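Local coordinates for protein bifunctional autolysin (Staphylococcus aureus subsp. aureus Mu50, PDB 6FXO) that probably cleaves staphylococcal peptidoglycan at N-acetylglucosamine linkages through a family 73 glycoside hydrolase domain of lysozyme-like fold, at residues A[91-97]-A[172-177]; A[121-125]-A[156-161]. All coordinates share one frame; numbering follows the deposited sequence.

Contact 1 (A[91-97]-A[172-177]); sequences QGAAFNK and VSKAIV
Ile176 packs against Gln91, Ala94 and Phe95, and it has more surface buried here than any other residue of the two segments. Its two branches do different work. CG2 stands almost squarely over the Phe95 ring, 4.2 Å from the ring centroid and 9° off the normal, a CH-pi contact; the same methyl lies 4.0 Å from Ala94 CB. CD1 reaches past the ring toward the amide-bearing chain, meeting Phe95 CE2 at 3.7 Å and Gln91 CG at 3.6 Å. With CG2 anti to the backbone N and CG1 anti to the carbonyl carbon (chi1 -72°), one methyl sits above the ring centre while the longer branch runs on to the ring's CD2-CE2 side.

Gln91, the N-cap residue of helix 92-102, bends at chi2 and crosses Val172 at about a right angle, bringing NE2 to 3.2 Å from Val172 CB. Ala94 packs on Ser173, its CB 3.5 Å from Ser173 OG, and their CA atoms are the nearest such pair across the segments, 5.3 Å apart. At the outer margin the aliphatic part of Lys97 runs past Val177, CD to CG2 4.2 Å. The contact is held by apolar and van der Waals packing, and the small Ala94 probably lets the chains come close.

Segments 92-97 and 172-177 run nearly parallel, their axes 20° apart. Farther in, Phe95 also packs on Leu109, Ile110 and Ala113 of helix 106-116 and on Leu82 of helix 75-82, whose Asn79 accepts a hydrogen bond from Gly92 N. Ile176 continues onto Val146, and Val172 onto His144, so this helix pair links helices 75-82 and 106-116, packed on the 91-97 segment, with the loop holding His144 and Val146, packed on 172-177.

Contact 2 (A[121-125]-A[156-161]); sequences TSQLA and PLREGI
Leu124 rests one methyl, CD1, on the chain leading into helix 158-166, and this methyl carries nearly all of its contact. It lies 3.3 Å from Pro156 O and 3.4 Å from Leu157 O, against the backbone where the chain winds into the helix. It also meets Leu157 CD1 at 3.7 Å and Ile161 CG1 at 4.2 Å, while Gly160 offers its bare CA to the same methyl. Gly160 has no side chain to stand in the way there, and the leucine can therefore come close to the helix backbone.

Leu157 is the second large contributor. Its CG lies anti to the backbone N (chi1 -175°), which swings the isobutyl end across to the other segment; both methyls face Gln123 CG from one side, CD1 the nearer at 3.4 Å. Gln123 meets them with the aliphatic part of its chain, CB and CG, while a bend at chi2 (66°) turns the amide off the line of that chain. Leu157 O, besides facing the Leu124 methyl, accepts from Ile161 N, which helps to hold that carbonyl in place.

Ser122 caps the short, weakly bonded helix 123-126 that carries Leu124: it is the N-cap residue, and its OG accepts from Ala125 N at 2.9 Å with an N-H...O angle of 139°.

This is a small apolar surface contact between two helix starts. Leu124 also touches Asn145 and Ala151, Asn145 reaching Gly160 O through a weak hydrogen bond, and Ala125 O accepts from His144 ND1. Ala125, whose CB points away from 156-161, touches Thr117, just after helix 106-116, so helix 123-126 sits between the end of that helix and the beginning of helix 158-166.

From the N terminus, the chain reaches the start of helix 92-102, the first half of contact 1, then passes through helix 106-116 to segment 121-125. An excursion of 30 residues, partly unmodelled and almost without helix, returns at 156-161 to close contact 2. Helix 158-166 then leads to helix 172-180, whose first turns close contact 1. The smaller loop lies wholly within the larger, and the two closures do not cross. Their centres are 18 Å apart and they do not touch. His144, in the loop that contact 2 closes, packs on Val172 of contact 1 and bonds to Ala125 O of contact 2, and so connects them.

Contact 1 (A[91-97]-A[172-177])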
# COMPACT_ATOMS: atom_id res chain seq x y z
N GLN A 91 -15.51 -5.72 12.31
CA GLN A 91 -15.49 -4.40 11.68
C GLN A 91 -14.98 -4.25 10.29
O GLN A 91 -14.28 -3.29 9.97
CB GLN A 91 -14.87 -3.30 12.60
CG GLN A 91 -13.59 -3.58 13.41
CD GLN A 91 -13.87 -4.03 14.83
OE1 GLN A 91 -13.95 -5.23 15.13
NE2 GLN A 91 -14.04 -3.08 15.73
N GLY A 92 -15.35 -5.18 9.42
CA GLY A 92 -14.90 -5.05 8.05
C GLY A 92 -15.82 -3.97 7.50
O GLY A 92 -15.61 -3.40 6.44
N ALA A 93 -16.87 -3.72 8.29
CA ALA A 93 -17.89 -2.77 8.03
C ALA A 93 -17.32 -1.44 8.31
O ALA A 93 -17.54 -0.52 7.53
CB ALA A 93 -19.05 -3.03 8.97
N ALA A 94 -16.59 -1.33 9.42
CA ALA A 94 -16.03 -0.02 9.69
C ALA A 94 -15.03 0.26 8.59
O ALA A 94 -14.83 1.41 8.18
CB ALA A 94 -15.33 -0.02 11.03
N PHE A 95 -14.41 -0.81 8.09
CA PHE A 95 -13.44 -0.68 7.03
C PHE A 95 -14.05 -0.37 5.69
O PHE A 95 -13.51 0.46 4.97
CB PHE A 95 -12.52 -1.92 6.90
CG PHE A 95 -11.24 -1.90 7.72
CD1 PHE A 95 -10.18 -1.07 7.37
CD2 PHE A 95 -11.10 -2.70 8.84
CE1 PHE A 95 -9.03 -1.02 8.15
CE2 PHE A 95 -9.94 -2.65 9.61
CZ PHE A 95 -8.92 -1.82 9.26
N ASN A 96 -15.21 -1.01 5.36
CA ASN A 96 -15.75 -0.70 4.06
C ASN A 96 -16.14 0.75 4.05
O ASN A 96 -16.10 1.46 3.04
CB ASN A 96 -16.94 -1.60 3.80
CG ASN A 96 -17.24 -1.77 2.34
OD1 ASN A 96 -18.12 -1.06 1.84
ND2 ASN A 96 -16.53 -2.66 1.59
N LYS A 97 -16.46 1.18 5.21
CA LYS A 97 -16.88 2.56 5.45
C LYS A 97 -15.73 3.50 5.22
O LYS A 97 -15.92 4.49 4.53
CB LYS A 97 -17.44 2.73 6.88
CG LYS A 97 -18.49 3.84 7.04
CD LYS A 97 -18.42 4.50 8.43
CE LYS A 97 -19.50 5.55 8.66
NZ LYS A 97 -19.32 6.33 9.93
N VAL A 172 -12.94 0.57 18.70
CA VAL A 172 -12.24 0.16 17.48
C VAL A 172 -12.83 0.58 16.13
O VAL A 172 -12.07 0.91 15.23
CB VAL A 172 -12.01 -1.37 17.53
CG1 VAL A 172 -11.08 -1.81 16.40
CG2 VAL A 172 -11.45 -1.78 18.89
N SER A 173 -14.17 0.58 15.98
CA SER A 173 -14.71 0.99 14.68
C SER A 173 -14.38 2.43 14.41
O SER A 173 -14.20 2.85 13.27
CB SER A 173 -16.22 0.78 14.64
OG SER A 173 -16.85 1.62 13.68
N LYS A 174 -14.30 3.18 15.50
CA LYS A 174 -14.00 4.60 15.57
C LYS A 174 -12.55 4.91 15.25
O LYS A 174 -12.30 5.84 14.49
CB LYS A 174 -14.37 5.17 16.96
CG LYS A 174 -15.87 5.37 17.21
CD LYS A 174 -16.20 5.76 18.67
CE LYS A 174 -17.68 6.03 18.90
NZ LYS A 174 -18.01 6.38 20.32
N ALA A 175 -11.58 4.16 15.84
CA ALA A 175 -10.21 4.49 15.51
C ALA A 175 -10.04 4.26 14.02
O ALA A 175 -9.30 4.97 13.34
CB ALA A 175 -9.25 3.61 16.29
N ILE A 176 -10.75 3.25 13.51
CA ILE A 176 -10.64 2.98 12.10
C ILE A 176 -11.21 4.11 11.24
O ILE A 176 -10.61 4.47 10.22
CB ILE A 176 -11.41 1.67 11.81
CG1 ILE A 176 -10.64 0.51 12.36
CG2 ILE A 176 -11.71 1.51 10.30
CD1 ILE A 176 -11.38 -0.85 12.48
N VAL A 177 -12.33 4.73 11.67
CA VAL A 177 -12.79 5.78 10.79
C VAL A 177 -11.94 6.99 10.80
O VAL A 177 -11.59 7.50 9.74
CB VAL A 177 -14.30 6.12 10.91
CG1 VAL A 177 -14.75 6.93 9.70
CG2 VAL A 177 -15.12 4.84 11.02

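Contact 2 (A[121-125]-A[156-161])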
# COMPACT_ATOMS: atom_id res chain seq x y z
N THR A 121 -2.52 -6.68 17.55
CA THR A 121 -1.92 -6.79 18.88
C THR A 121 -1.17 -5.61 19.51
O THR A 121 -0.76 -5.71 20.66
CB THR A 121 -1.10 -8.09 18.96
OG1 THR A 121 0.09 -7.95 18.20
CG2 THR A 121 -1.89 -9.29 18.46
N SER A 122 -1.02 -4.49 18.77
CA SER A 122 -0.33 -3.28 19.22
C SER A 122 -0.98 -2.63 20.41
O SER A 122 -2.20 -2.65 20.52
CB SER A 122 -0.26 -2.24 18.09
OG SER A 122 -1.15 -1.13 18.20
N GLN A 123 -0.17 -2.07 21.32
CA GLN A 123 -0.73 -1.43 22.49
C GLN A 123 -1.58 -0.23 22.07
O GLN A 123 -2.61 0.06 22.67
CB GLN A 123 0.41 -1.04 23.48
CG GLN A 123 0.03 -0.34 24.81
CD GLN A 123 -0.76 -1.17 25.81
OE1 GLN A 123 -0.23 -1.87 26.67
NE2 GLN A 123 -2.07 -1.05 25.68
N LEU A 124 -1.17 0.45 20.98
CA LEU A 124 -1.89 1.60 20.47
C LEU A 124 -3.31 1.24 19.99
O LEU A 124 -4.21 2.06 20.07
CB LEU A 124 -1.10 2.18 19.30
CG LEU A 124 -0.88 3.69 19.26
CD1 LEU A 124 -0.10 4.15 20.47
CD2 LEU A 124 -0.12 4.06 18.00
N ALA A 125 -3.47 0.02 19.49
CA ALA A 125 -4.72 -0.54 18.97
C ALA A 125 -5.43 -1.24 20.06
O ALA A 125 -6.65 -1.38 20.02
CB ALA A 125 -4.42 -1.52 17.84
N PRO A 156 5.86 7.33 20.95
CA PRO A 156 4.93 6.54 20.14
C PRO A 156 3.77 5.95 20.90
O PRO A 156 2.72 5.83 20.30
CB PRO A 156 5.82 5.49 19.49
CG PRO A 156 7.17 6.14 19.43
CD PRO A 156 7.26 6.96 20.69
N LEU A 157 3.93 5.56 22.17
CA LEU A 157 2.81 4.99 22.87
C LEU A 157 1.90 6.08 23.45
O LEU A 157 0.79 6.25 22.95
CB LEU A 157 3.21 4.00 23.97
CG LEU A 157 2.05 3.29 24.65
CD1 LEU A 157 1.14 2.65 23.62
CD2 LEU A 157 2.59 2.25 25.61
N ARG A 158 2.36 6.82 24.47
CA ARG A 158 1.46 7.84 24.99
C ARG A 158 1.11 8.97 24.04
O ARG A 158 -0.01 9.47 24.12
CB ARG A 158 1.93 8.37 26.37
CG ARG A 158 2.05 7.30 27.49
CD ARG A 158 0.77 7.01 28.30
NE ARG A 158 0.99 6.01 29.37
CZ ARG A 158 0.64 6.17 30.64
NH1 ARG A 158 0.04 7.29 31.02
NH2 ARG A 158 0.88 5.22 31.53
N GLU A 159 2.03 9.39 23.15
CA GLU A 159 1.63 10.47 22.27
C GLU A 159 0.53 10.04 21.33
O GLU A 159 -0.33 10.85 20.99
CB GLU A 159 2.82 11.05 21.46
CG GLU A 159 3.62 12.16 22.13
CD GLU A 159 3.49 13.53 21.45
OE1 GLU A 159 2.57 14.29 21.83
OE2 GLU A 159 4.32 13.84 20.58
N GLY A 160 0.55 8.77 20.91
CA GLY A 160 -0.48 8.30 20.01
C GLY A 160 -1.77 8.05 20.77
O GLY A 160 -2.85 8.25 20.22
N ILE A 161 -1.65 7.61 22.05
CA ILE A 161 -2.86 7.36 22.83
C ILE A 161 -3.58 8.68 23.01
O ILE A 161 -4.81 8.75 23.06
CB ILE A 161 -2.47 6.71 24.18
CG1 ILE A 161 -2.09 5.23 23.98
CG2 ILE A 161 -3.58 6.86 25.21
CD1 ILE A 161 -3.24 4.33 23.53